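Local coordinates for zinc-binding protein TroA (Treponema pallidum, PDB 1K0F), which binds zinc with high affinity in the periplasm and delivers it to the TroABC membrane permease for import into the cytoplasm, at residues V88-S93 / W110-K115; L56-H61 / H102-V107; K145-V150 / R176-E181; A116-L121 / Q134-Y139. All blocks are in the same frame, centred on the assembly; numbering follows the deposited sequence.

Contact 1: residues V88-S93 / W110-K115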
# COMPACT_ATOMS: atom_id res chain seq x y z
N VAL A 88 -0.39 -15.99 -8.92
CA VAL A 88 -1.79 -15.85 -8.52
C VAL A 88 -2.09 -16.61 -7.24
O VAL A 88 -2.86 -16.15 -6.40
CB VAL A 88 -2.74 -16.36 -9.62
CG1 VAL A 88 -4.10 -16.68 -9.03
CG2 VAL A 88 -2.88 -15.31 -10.71
N SER A 89 -1.45 -17.76 -7.09
CA SER A 89 -1.62 -18.59 -5.90
C SER A 89 -1.56 -17.78 -4.62
O SER A 89 -2.42 -17.93 -3.75
CB SER A 89 -0.50 -19.62 -5.84
OG SER A 89 0.74 -18.97 -5.63
N GLN A 90 -0.54 -16.93 -4.51
CA GLN A 90 -0.33 -16.11 -3.32
C GLN A 90 -1.21 -14.88 -3.17
O GLN A 90 -1.21 -14.25 -2.12
CB GLN A 90 1.13 -15.68 -3.24
CG GLN A 90 1.99 -16.65 -2.45
CD GLN A 90 3.44 -16.59 -2.85
OE1 GLN A 90 4.31 -16.36 -2.01
NE2 GLN A 90 3.72 -16.82 -4.14
N ARG A 91 -1.95 -14.52 -4.21
CA ARG A 91 -2.80 -13.34 -4.11
C ARG A 91 -4.15 -13.67 -3.48
O ARG A 91 -4.90 -14.49 -4.01
CB ARG A 91 -3.04 -12.75 -5.49
CG ARG A 91 -2.06 -13.20 -6.55
CD ARG A 91 -2.53 -12.70 -7.89
NE ARG A 91 -1.48 -12.75 -8.89
CZ ARG A 91 -1.62 -12.29 -10.12
NH1 ARG A 91 -2.78 -11.76 -10.50
NH2 ARG A 91 -0.62 -12.38 -10.98
N LEU A 92 -4.46 -13.03 -2.36
CA LEU A 92 -5.73 -13.28 -1.70
C LEU A 92 -6.83 -12.86 -2.66
O LEU A 92 -6.64 -11.96 -3.49
CB LEU A 92 -5.87 -12.47 -0.40
CG LEU A 92 -4.82 -12.58 0.70
CD1 LEU A 92 -5.25 -11.74 1.90
CD2 LEU A 92 -4.64 -14.01 1.09
N SER A 93 -7.97 -13.52 -2.58
CA SER A 93 -9.09 -13.16 -3.44
C SER A 93 -10.20 -12.62 -2.56
O SER A 93 -10.13 -12.68 -1.33
CB SER A 93 -9.61 -14.38 -4.21
OG SER A 93 -10.73 -14.02 -4.99
N TRP A 110 6.13 -8.80 -1.46
CA TRP A 110 6.31 -7.55 -2.17
C TRP A 110 7.66 -7.60 -2.87
O TRP A 110 7.92 -6.83 -3.79
CB TRP A 110 6.29 -6.38 -1.20
CG TRP A 110 6.52 -5.05 -1.84
CD1 TRP A 110 7.55 -4.19 -1.59
CD2 TRP A 110 5.67 -4.41 -2.80
NE1 TRP A 110 7.40 -3.06 -2.35
CE2 TRP A 110 6.26 -3.16 -3.10
CE3 TRP A 110 4.49 -4.77 -3.45
CZ2 TRP A 110 5.70 -2.26 -4.01
CZ3 TRP A 110 3.92 -3.88 -4.36
CH2 TRP A 110 4.53 -2.64 -4.63
N SER A 111 8.52 -8.51 -2.42
CA SER A 111 9.83 -8.67 -3.03
C SER A 111 9.62 -9.00 -4.50
O SER A 111 10.48 -8.74 -5.34
CB SER A 111 10.60 -9.81 -2.35
OG SER A 111 9.90 -10.30 -1.23
N TYR A 112 8.46 -9.59 -4.80
CA TYR A 112 8.10 -9.94 -6.17
C TYR A 112 7.97 -8.63 -6.95
O TYR A 112 8.71 -8.39 -7.91
CB TYR A 112 6.75 -10.69 -6.20
CG TYR A 112 6.82 -12.18 -5.88
CD1 TYR A 112 6.90 -13.13 -6.90
CD2 TYR A 112 6.74 -12.63 -4.56
CE1 TYR A 112 6.90 -14.50 -6.61
CE2 TYR A 112 6.75 -14.00 -4.26
CZ TYR A 112 6.83 -14.93 -5.30
OH TYR A 112 6.82 -16.27 -5.01
N SER A 113 7.03 -7.79 -6.54
CA SER A 113 6.80 -6.51 -7.20
C SER A 113 8.05 -5.64 -7.26
O SER A 113 8.25 -4.88 -8.21
CB SER A 113 5.68 -5.75 -6.49
OG SER A 113 4.51 -6.54 -6.43
N VAL A 114 8.90 -5.74 -6.24
CA VAL A 114 10.13 -4.96 -6.23
C VAL A 114 11.03 -5.59 -7.28
O VAL A 114 11.73 -4.89 -8.01
CB VAL A 114 10.82 -5.01 -4.86
CG1 VAL A 114 12.24 -4.49 -4.99
CG2 VAL A 114 10.04 -4.18 -3.85
N LYS A 115 10.98 -6.92 -7.35
CA LYS A 115 11.77 -7.68 -8.33
C LYS A 115 11.39 -7.19 -9.72
O LYS A 115 12.24 -6.96 -10.58
CB LYS A 115 11.49 -9.18 -8.21
CG LYS A 115 12.50 -10.08 -8.93
CD LYS A 115 11.82 -11.19 -9.72
CE LYS A 115 12.55 -12.51 -9.55
NZ LYS A 115 11.61 -13.55 -9.01
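The side-chain amide of Q90 donates through NE2 to the phenol oxygen of Y112, a bond of 3.3 Å from NE2 to OH that is nearly straight at 167°. It spans the surface of the N-terminal lobe of this cluster 9 (ZnuA-type) binding protein, joining the loop that follows strand 78-81, the last strand of the four-stranded parallel sheet, to helix 107-124. The Y112 oxygen lies in the plane of the Q90 amide, which suits a straight N-H bond. Because amide and ring planes stand 85° apart, the amide does not stack on the phenol ring. Beyond CG the Q90 chain runs extended, and it crosses the tyrosine side chain at about a right angle. Y112 for its part sets CG beside its backbone N (chi1 -82°), sending the ring off the helix toward the short 3-10 turn at residues 89-90. The Y112 side chain also touches I86 and P87 of the same loop. The turn has its own local bond from R91 N to V88 O at 2.9 Å, while the backbone O of Q90 is a probable acceptor for R176 of helix 172-178. The contact is thus a single polar link between two partly exposed side chains, in which the amide's other end, Q90 OE1, stays 3.9 Å from Y112 OH.

Contact 2: residues L56-H61 / H102-V107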
# COMPACT_ATOMS: atom_id res chain seq x y z
N LEU A 56 5.33 2.21 -14.51
CA LEU A 56 5.19 1.21 -13.46
C LEU A 56 3.93 1.39 -12.63
O LEU A 56 3.62 2.49 -12.17
CB LEU A 56 6.42 1.25 -12.54
CG LEU A 56 7.73 0.69 -13.10
CD1 LEU A 56 8.82 0.77 -12.05
CD2 LEU A 56 7.52 -0.74 -13.56
N TYR A 57 3.22 0.29 -12.45
CA TYR A 57 2.00 0.30 -11.66
C TYR A 57 1.80 -1.07 -11.02
O TYR A 57 2.37 -2.07 -11.44
CB TYR A 57 0.81 0.70 -12.53
CG TYR A 57 0.40 -0.29 -13.61
CD1 TYR A 57 1.21 -0.51 -14.72
CD2 TYR A 57 -0.84 -0.94 -13.55
CE1 TYR A 57 0.79 -1.34 -15.74
CE2 TYR A 57 -1.26 -1.78 -14.57
CZ TYR A 57 -0.44 -1.97 -15.66
OH TYR A 57 -0.86 -2.83 -16.66
N ASN A 58 0.98 -1.09 -9.98
CA ASN A 58 0.68 -2.30 -9.23
C ASN A 58 0.23 -3.49 -10.07
O ASN A 58 0.96 -4.47 -10.27
CB ASN A 58 -0.41 -1.99 -8.21
CG ASN A 58 -0.24 -2.75 -6.93
OD1 ASN A 58 0.88 -2.93 -6.44
ND2 ASN A 58 -1.35 -3.20 -6.35
N GLY A 59 -1.00 -3.37 -10.55
CA GLY A 59 -1.64 -4.43 -11.29
C GLY A 59 -2.66 -4.87 -10.26
O GLY A 59 -3.13 -4.04 -9.48
N LEU A 60 -2.98 -6.15 -10.21
CA LEU A 60 -3.95 -6.64 -9.24
C LEU A 60 -5.13 -5.68 -9.11
O LEU A 60 -5.71 -5.52 -8.04
CB LEU A 60 -3.27 -6.82 -7.88
CG LEU A 60 -2.06 -7.76 -7.88
CD1 LEU A 60 -1.75 -8.16 -6.45
CD2 LEU A 60 -2.34 -9.00 -8.73
N HIS A 61 -5.47 -5.04 -10.22
CA HIS A 61 -6.59 -4.12 -10.25
C HIS A 61 -6.57 -3.09 -9.13
O HIS A 61 -7.62 -2.73 -8.58
CB HIS A 61 -7.91 -4.89 -10.20
CG HIS A 61 -9.12 -4.04 -10.41
ND1 HIS A 61 -9.30 -3.27 -11.54
CD2 HIS A 61 -10.21 -3.84 -9.64
CE1 HIS A 61 -10.45 -2.63 -11.45
NE2 HIS A 61 -11.02 -2.95 -10.31
N HIS A 102 -3.40 -5.11 -2.35
CA HIS A 102 -2.53 -4.53 -1.33
C HIS A 102 -1.43 -5.45 -0.87
O HIS A 102 -1.21 -5.62 0.33
CB HIS A 102 -3.38 -4.08 -0.16
CG HIS A 102 -4.53 -3.21 -0.56
ND1 HIS A 102 -5.74 -3.72 -0.97
CD2 HIS A 102 -4.64 -1.86 -0.64
CE1 HIS A 102 -6.55 -2.73 -1.29
NE2 HIS A 102 -5.91 -1.59 -1.10
N VAL A 103 -0.71 -6.01 -1.83
CA VAL A 103 0.37 -6.94 -1.57
C VAL A 103 1.63 -6.31 -0.96
O VAL A 103 2.49 -7.00 -0.42
CB VAL A 103 0.77 -7.67 -2.86
CG1 VAL A 103 -0.41 -8.50 -3.36
CG2 VAL A 103 1.18 -6.66 -3.91
N TRP A 104 1.74 -4.99 -1.05
CA TRP A 104 2.90 -4.32 -0.50
C TRP A 104 2.83 -4.34 1.02
O TRP A 104 3.61 -3.66 1.69
CB TRP A 104 2.94 -2.87 -0.97
CG TRP A 104 1.68 -2.17 -0.65
CD1 TRP A 104 1.31 -1.66 0.56
CD2 TRP A 104 0.60 -1.92 -1.55
NE1 TRP A 104 0.06 -1.10 0.47
CE2 TRP A 104 -0.40 -1.25 -0.81
CE3 TRP A 104 0.38 -2.20 -2.90
CZ2 TRP A 104 -1.61 -0.86 -1.39
CZ3 TRP A 104 -0.81 -1.81 -3.47
CH2 TRP A 104 -1.80 -1.15 -2.72
N PHE A 105 1.87 -5.08 1.56
CA PHE A 105 1.75 -5.17 3.00
C PHE A 105 2.26 -6.51 3.50
O PHE A 105 2.25 -6.78 4.70
CB PHE A 105 0.31 -4.92 3.45
CG PHE A 105 0.01 -3.46 3.67
CD1 PHE A 105 0.97 -2.62 4.22
CD2 PHE A 105 -1.22 -2.92 3.30
CE1 PHE A 105 0.71 -1.25 4.39
CE2 PHE A 105 -1.49 -1.57 3.46
CZ PHE A 105 -0.52 -0.73 4.01
N ASP A 106 2.70 -7.34 2.56
CA ASP A 106 3.32 -8.61 2.88
C ASP A 106 4.72 -8.40 2.30
O ASP A 106 4.98 -8.74 1.15
CB ASP A 106 2.64 -9.79 2.20
CG ASP A 106 3.26 -11.13 2.59
OD1 ASP A 106 4.42 -11.13 3.09
OD2 ASP A 106 2.61 -12.18 2.41
N VAL A 107 5.59 -7.80 3.10
CA VAL A 107 6.97 -7.51 2.71
C VAL A 107 7.64 -8.61 1.92
O VAL A 107 8.35 -8.34 0.96
CB VAL A 107 7.83 -7.23 3.95
CG1 VAL A 107 9.23 -6.90 3.53
CG2 VAL A 107 7.23 -6.11 4.77
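V103 and W104, which directly follow the zinc ligand H102, meet L60 and N58 in the buried core beside the metal site, empty in this zinc-free form. The H102 side chain sets off away from residues 56-61; its ring meets those of H37 and H168 and touches D248, the other zinc ligands, and its ND1 is hydrogen-bonded to D100. V103 comes next and reaches tip to tip with L60, V103 CG1 lying 3.4 Å from L60 CD1; CG1 sits beside the backbone N, with chi1 at -63°. W104 places CG between its backbone N and carbonyl carbon (chi1 55°), a torsion that folds the indole back so that H102 CA lies over one face, toward its rim, 3.6 Å above the ring plane. The six-membered rim then points at N58: ND2 of N58 comes within 3.2 Å of W104 CZ3, at the edge of the ring and near its plane, with amide and indole planes 54° apart. Further on, V103 O accepts from D106 N at 3.0 Å, and D106 serves as N-cap of helix 107-124. N58 OD1 pairs with S83, while W104 NE1 bonds to S247 O, next to D248. The N58 ND2 to P101 O bond ties the loop before H102 to the residues after strand 54-57, whereas the N58-W104 edge contact is van der Waals packing.

Contact 3: residues K145-V150 / R176-E181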
# COMPACT_ATOMS: atom_id res chain seq x y z
N LYS A 145 14.67 -7.23 6.37
CA LYS A 145 14.69 -6.76 7.74
C LYS A 145 13.30 -6.22 8.06
O LYS A 145 12.78 -6.45 9.15
CB LYS A 145 15.72 -5.64 7.91
CG LYS A 145 17.04 -6.08 8.51
CD LYS A 145 18.12 -5.02 8.31
CE LYS A 145 19.17 -5.44 7.28
NZ LYS A 145 18.67 -6.53 6.37
N LEU A 146 12.69 -5.53 7.10
CA LEU A 146 11.35 -4.94 7.30
C LEU A 146 10.30 -6.01 7.57
O LEU A 146 9.50 -5.88 8.51
CB LEU A 146 10.94 -4.12 6.07
CG LEU A 146 9.54 -3.46 6.10
CD1 LEU A 146 9.29 -2.83 7.46
CD2 LEU A 146 9.44 -2.40 5.02
N ASP A 147 10.28 -7.05 6.76
CA ASP A 147 9.31 -8.10 6.97
C ASP A 147 9.56 -8.73 8.33
O ASP A 147 8.62 -9.04 9.06
CB ASP A 147 9.43 -9.16 5.89
CG ASP A 147 8.45 -10.29 6.10
OD1 ASP A 147 7.33 -10.21 5.57
OD2 ASP A 147 8.81 -11.24 6.82
N ALA A 148 10.83 -8.92 8.66
CA ALA A 148 11.18 -9.53 9.94
C ALA A 148 10.65 -8.68 11.07
O ALA A 148 9.92 -9.16 11.93
CB ALA A 148 12.69 -9.66 10.04
N TYR A 149 11.02 -7.41 11.04
CA TYR A 149 10.63 -6.43 12.04
C TYR A 149 9.12 -6.41 12.25
O TYR A 149 8.64 -6.51 13.38
CB TYR A 149 11.13 -5.05 11.61
CG TYR A 149 10.68 -3.88 12.47
CD1 TYR A 149 11.47 -3.44 13.54
CD2 TYR A 149 9.51 -3.18 12.18
CE1 TYR A 149 11.10 -2.32 14.29
CE2 TYR A 149 9.14 -2.06 12.92
CZ TYR A 149 9.94 -1.64 13.97
OH TYR A 149 9.59 -0.52 14.69
N VAL A 150 8.37 -6.31 11.16
CA VAL A 150 6.91 -6.27 11.23
C VAL A 150 6.34 -7.53 11.84
O VAL A 150 5.25 -7.51 12.41
CB VAL A 150 6.28 -6.05 9.84
CG1 VAL A 150 4.76 -6.08 9.94
CG2 VAL A 150 6.75 -4.72 9.26
N ARG A 176 -2.82 -11.75 7.01
CA ARG A 176 -2.37 -13.09 6.67
C ARG A 176 -0.88 -13.30 6.96
O ARG A 176 -0.46 -14.38 7.36
CB ARG A 176 -2.64 -13.38 5.19
CG ARG A 176 -2.03 -14.68 4.68
CD ARG A 176 -2.44 -14.95 3.25
NE ARG A 176 -1.41 -14.52 2.31
CZ ARG A 176 -1.39 -14.82 1.01
NH1 ARG A 176 -2.35 -15.57 0.49
NH2 ARG A 176 -0.40 -14.39 0.24
N ALA A 177 -0.10 -12.24 6.79
CA ALA A 177 1.35 -12.30 6.99
C ALA A 177 1.83 -12.27 8.42
O ALA A 177 2.59 -13.13 8.85
CB ALA A 177 2.02 -11.17 6.22
N TYR A 178 1.36 -11.28 9.18
CA TYR A 178 1.78 -11.12 10.56
C TYR A 178 0.71 -11.38 11.62
O TYR A 178 0.91 -11.05 12.80
CB TYR A 178 2.37 -9.71 10.70
CG TYR A 178 3.18 -9.33 9.48
CD1 TYR A 178 4.52 -9.73 9.36
CD2 TYR A 178 2.60 -8.64 8.42
CE1 TYR A 178 5.25 -9.45 8.21
CE2 TYR A 178 3.33 -8.35 7.26
CZ TYR A 178 4.65 -8.77 7.16
OH TYR A 178 5.37 -8.51 6.02
N GLY A 179 -0.40 -11.99 11.21
CA GLY A 179 -1.47 -12.32 12.14
C GLY A 179 -2.18 -11.18 12.84
O GLY A 179 -1.83 -10.78 13.95
N PHE A 180 -3.21 -10.65 12.18
CA PHE A 180 -3.98 -9.55 12.74
C PHE A 180 -5.43 -9.71 12.29
O PHE A 180 -5.71 -9.97 11.11
CB PHE A 180 -3.45 -8.20 12.24
CG PHE A 180 -2.29 -7.65 13.03
CD1 PHE A 180 -0.98 -7.79 12.57
CD2 PHE A 180 -2.50 -6.98 14.23
CE1 PHE A 180 0.09 -7.25 13.28
CE2 PHE A 180 -1.43 -6.44 14.95
CZ PHE A 180 -0.14 -6.57 14.47
N GLU A 181 -6.35 -9.60 13.23
CA GLU A 181 -7.75 -9.70 12.89
C GLU A 181 -8.05 -8.32 12.32
O GLU A 181 -8.24 -7.36 13.06
CB GLU A 181 -8.60 -9.97 14.14
CG GLU A 181 -10.09 -9.83 13.91
CD GLU A 181 -10.87 -10.99 14.48
OE1 GLU A 181 -10.28 -12.08 14.65
OE2 GLU A 181 -12.08 -10.81 14.75
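Y178 of helix 172-178 sets a ring face on V150 and its hydroxyl end on D147 of helix 129-156, the long backbone helix that in this family of binding proteins joins the two lobes. Its CB is 4.0 Å from V150 O. From there CG stands beside the backbone N (chi1 -39°), turning the ring toward the long helix, and CG meets V150 CG1 at 3.6 Å. That methyl sits almost exactly over the ring centre, 3.5 Å from V150 CG1 to the Y178 centroid and only 5° off the normal, a clear CH-pi contact. The methyl of A177 covers the opposite face toward its rim, and the phenol ring is therefore sandwiched between two aliphatic groups. Farther out, CE1 of Y178 passes 3.5 Å from D147 O, and CZ comes to 3.4 Å from D147 OD1. At the tip, Y178 OH donates to D147 OD1 over a short 2.6 Å. The phenol approaches from above the carboxylate plane, 45° out of it, although D147 CG itself lies near the plane of the ring. Amides at the start of helix 107-124 probably stabilise the carboxylate's negative charge, and two weak bonds bring them in: V107 N to Y178 OH and K108 N to D147 OD1.

Contact 4: residues A116-L121 / Q134-Y139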
# COMPACT_ATOMS: atom_id res chain seq x y z
N ALA A 116 10.08 -7.02 -9.91
CA ALA A 116 9.51 -6.55 -11.16
C ALA A 116 10.06 -5.16 -11.48
O ALA A 116 10.49 -4.89 -12.60
CB ALA A 116 7.99 -6.50 -11.04
N VAL A 117 10.04 -4.27 -10.49
CA VAL A 117 10.56 -2.92 -10.67
C VAL A 117 12.02 -2.97 -11.12
O VAL A 117 12.40 -2.37 -12.12
CB VAL A 117 10.48 -2.14 -9.37
CG1 VAL A 117 11.07 -0.77 -9.57
CG2 VAL A 117 9.04 -2.03 -8.91
N TYR A 118 12.82 -3.71 -10.35
CA TYR A 118 14.23 -3.86 -10.63
C TYR A 118 14.46 -4.36 -12.04
O TYR A 118 15.22 -3.77 -12.80
CB TYR A 118 14.85 -4.85 -9.64
CG TYR A 118 16.05 -5.61 -10.17
CD1 TYR A 118 17.26 -4.96 -10.36
CD2 TYR A 118 15.97 -6.96 -10.44
CE1 TYR A 118 18.39 -5.66 -10.80
CE2 TYR A 118 17.09 -7.68 -10.88
CZ TYR A 118 18.29 -7.02 -11.05
OH TYR A 118 19.39 -7.71 -11.46
N GLU A 119 13.80 -5.46 -12.39
CA GLU A 119 13.95 -6.06 -13.71
C GLU A 119 13.42 -5.18 -14.84
O GLU A 119 13.83 -5.32 -15.99
CB GLU A 119 13.26 -7.43 -13.76
CG GLU A 119 14.11 -8.56 -13.20
CD GLU A 119 13.38 -9.87 -13.16
OE1 GLU A 119 14.00 -10.89 -12.78
OE2 GLU A 119 12.18 -9.90 -13.52
N SER A 120 12.49 -4.28 -14.53
CA SER A 120 11.93 -3.38 -15.53
C SER A 120 12.99 -2.32 -15.81
O SER A 120 13.26 -1.96 -16.96
CB SER A 120 10.67 -2.71 -14.99
OG SER A 120 9.51 -3.42 -15.38
N LEU A 121 13.58 -1.82 -14.73
CA LEU A 121 14.61 -0.80 -14.82
C LEU A 121 15.79 -1.33 -15.64
O LEU A 121 16.37 -0.60 -16.45
CB LEU A 121 15.08 -0.39 -13.42
CG LEU A 121 14.06 0.37 -12.55
CD1 LEU A 121 14.70 0.71 -11.22
CD2 LEU A 121 13.60 1.64 -13.27
N GLN A 134 23.03 -4.80 -7.79
CA GLN A 134 23.54 -4.74 -6.44
C GLN A 134 22.65 -3.86 -5.55
O GLN A 134 22.23 -4.28 -4.47
CB GLN A 134 24.97 -4.22 -6.45
CG GLN A 134 25.45 -3.82 -5.11
CD GLN A 134 25.77 -2.35 -5.07
OE1 GLN A 134 25.10 -1.58 -4.39
NE2 GLN A 134 26.80 -1.96 -5.81
N ARG A 135 22.33 -2.65 -6.01
CA ARG A 135 21.47 -1.76 -5.25
C ARG A 135 20.22 -2.56 -4.93
O ARG A 135 19.77 -2.61 -3.78
CB ARG A 135 21.06 -0.55 -6.09
CG ARG A 135 22.14 0.48 -6.30
CD ARG A 135 21.56 1.65 -7.07
NE ARG A 135 22.56 2.57 -7.60
CZ ARG A 135 22.51 3.09 -8.82
NH1 ARG A 135 21.50 2.78 -9.63
NH2 ARG A 135 23.44 3.94 -9.24
N TYR A 136 19.65 -3.17 -5.96
CA TYR A 136 18.46 -3.97 -5.81
C TYR A 136 18.59 -4.90 -4.62
O TYR A 136 17.82 -4.79 -3.67
CB TYR A 136 18.23 -4.78 -7.08
CG TYR A 136 17.26 -5.92 -6.92
CD1 TYR A 136 16.08 -5.77 -6.19
CD2 TYR A 136 17.52 -7.16 -7.52
CE1 TYR A 136 15.17 -6.81 -6.06
CE2 TYR A 136 16.62 -8.22 -7.40
CZ TYR A 136 15.45 -8.04 -6.67
OH TYR A 136 14.54 -9.08 -6.56
N GLN A 137 19.57 -5.80 -4.66
CA GLN A 137 19.79 -6.73 -3.56
C GLN A 137 19.74 -5.98 -2.25
O GLN A 137 19.03 -6.37 -1.32
CB GLN A 137 21.14 -7.41 -3.69
CG GLN A 137 21.31 -8.18 -4.96
CD GLN A 137 22.76 -8.45 -5.27
OE1 GLN A 137 23.09 -9.01 -6.31
NE2 GLN A 137 23.64 -8.05 -4.35
N ALA A 138 20.50 -4.90 -2.17
CA ALA A 138 20.52 -4.10 -0.97
C ALA A 138 19.06 -3.85 -0.61
O ALA A 138 18.55 -4.42 0.35
CB ALA A 138 21.24 -2.79 -1.22
N TYR A 139 18.39 -3.02 -1.41
CA TYR A 139 16.99 -2.68 -1.17
C TYR A 139 16.13 -3.87 -0.74
O TYR A 139 15.16 -3.72 0.02
CB TYR A 139 16.40 -2.02 -2.42
CG TYR A 139 14.97 -1.54 -2.24
CD1 TYR A 139 14.63 -0.64 -1.22
CD2 TYR A 139 13.97 -1.96 -3.11
CE1 TYR A 139 13.32 -0.17 -1.09
CE2 TYR A 139 12.67 -1.50 -2.98
CZ TYR A 139 12.35 -0.61 -1.98
OH TYR A 139 11.05 -0.16 -1.89
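The rings of Y118 and Y136 form an offset stack, with ring centroids 4.0 Å apart and planes inclined by only 16°. Y136 CD2 sits over the centre of the Y118 ring, 3.3 Å from Y118 CD2. The displacement engages both CB atoms: Y118 CB lies 3.9 Å from the Y136 centroid as a CH-pi donor over its face, and Y136 CB comes to 3.4 Å from Y118 CD1. Each tyrosine has CG on the far side from its own backbone N (chi1 152° and 164°), and the two side chains cross at about a right angle even though their rings lie nearly parallel. In the next shell, V114 and K115, one turn earlier on helix 107-124, pack against Y136; K115 CG approaches Y136 OH to 3.3 Å. Y118 OH is hydrogen-bonded to T133, immediately before residues 134-139, which ties the far end of the ring to the same helix it stacks on. Farther out, R135 makes a salt bridge to D23, and Y139 bonds to D14 of helix 10-20. Together these features describe a helical hairpin, in which the consecutive, roughly antiparallel helices 107-124 and 129-156 are joined by an aromatic stack near their connecting turn.

From the N terminus, strand 54-57 opens contact 2 and the loop at 88-93 opens contact 1; contact 2 then closes at 102-107 and contact 1 at 110-115, so the two cross. They also touch, W110 CE3 lying 3.4 Å from W104 CA. Contacts 4 and 3 follow in series. Contact 4 closes the short turn between helices 107-124 and 129-156, and contact 3 closes the longer excursion through strand 163-166 to helix 172-178. Helix 107-124 serves contacts 1 and 4, helix 129-156 contacts 4 and 3. Together they tie the N-terminal sheet and metal-site loop to the long helix and, through it, to the second lobe.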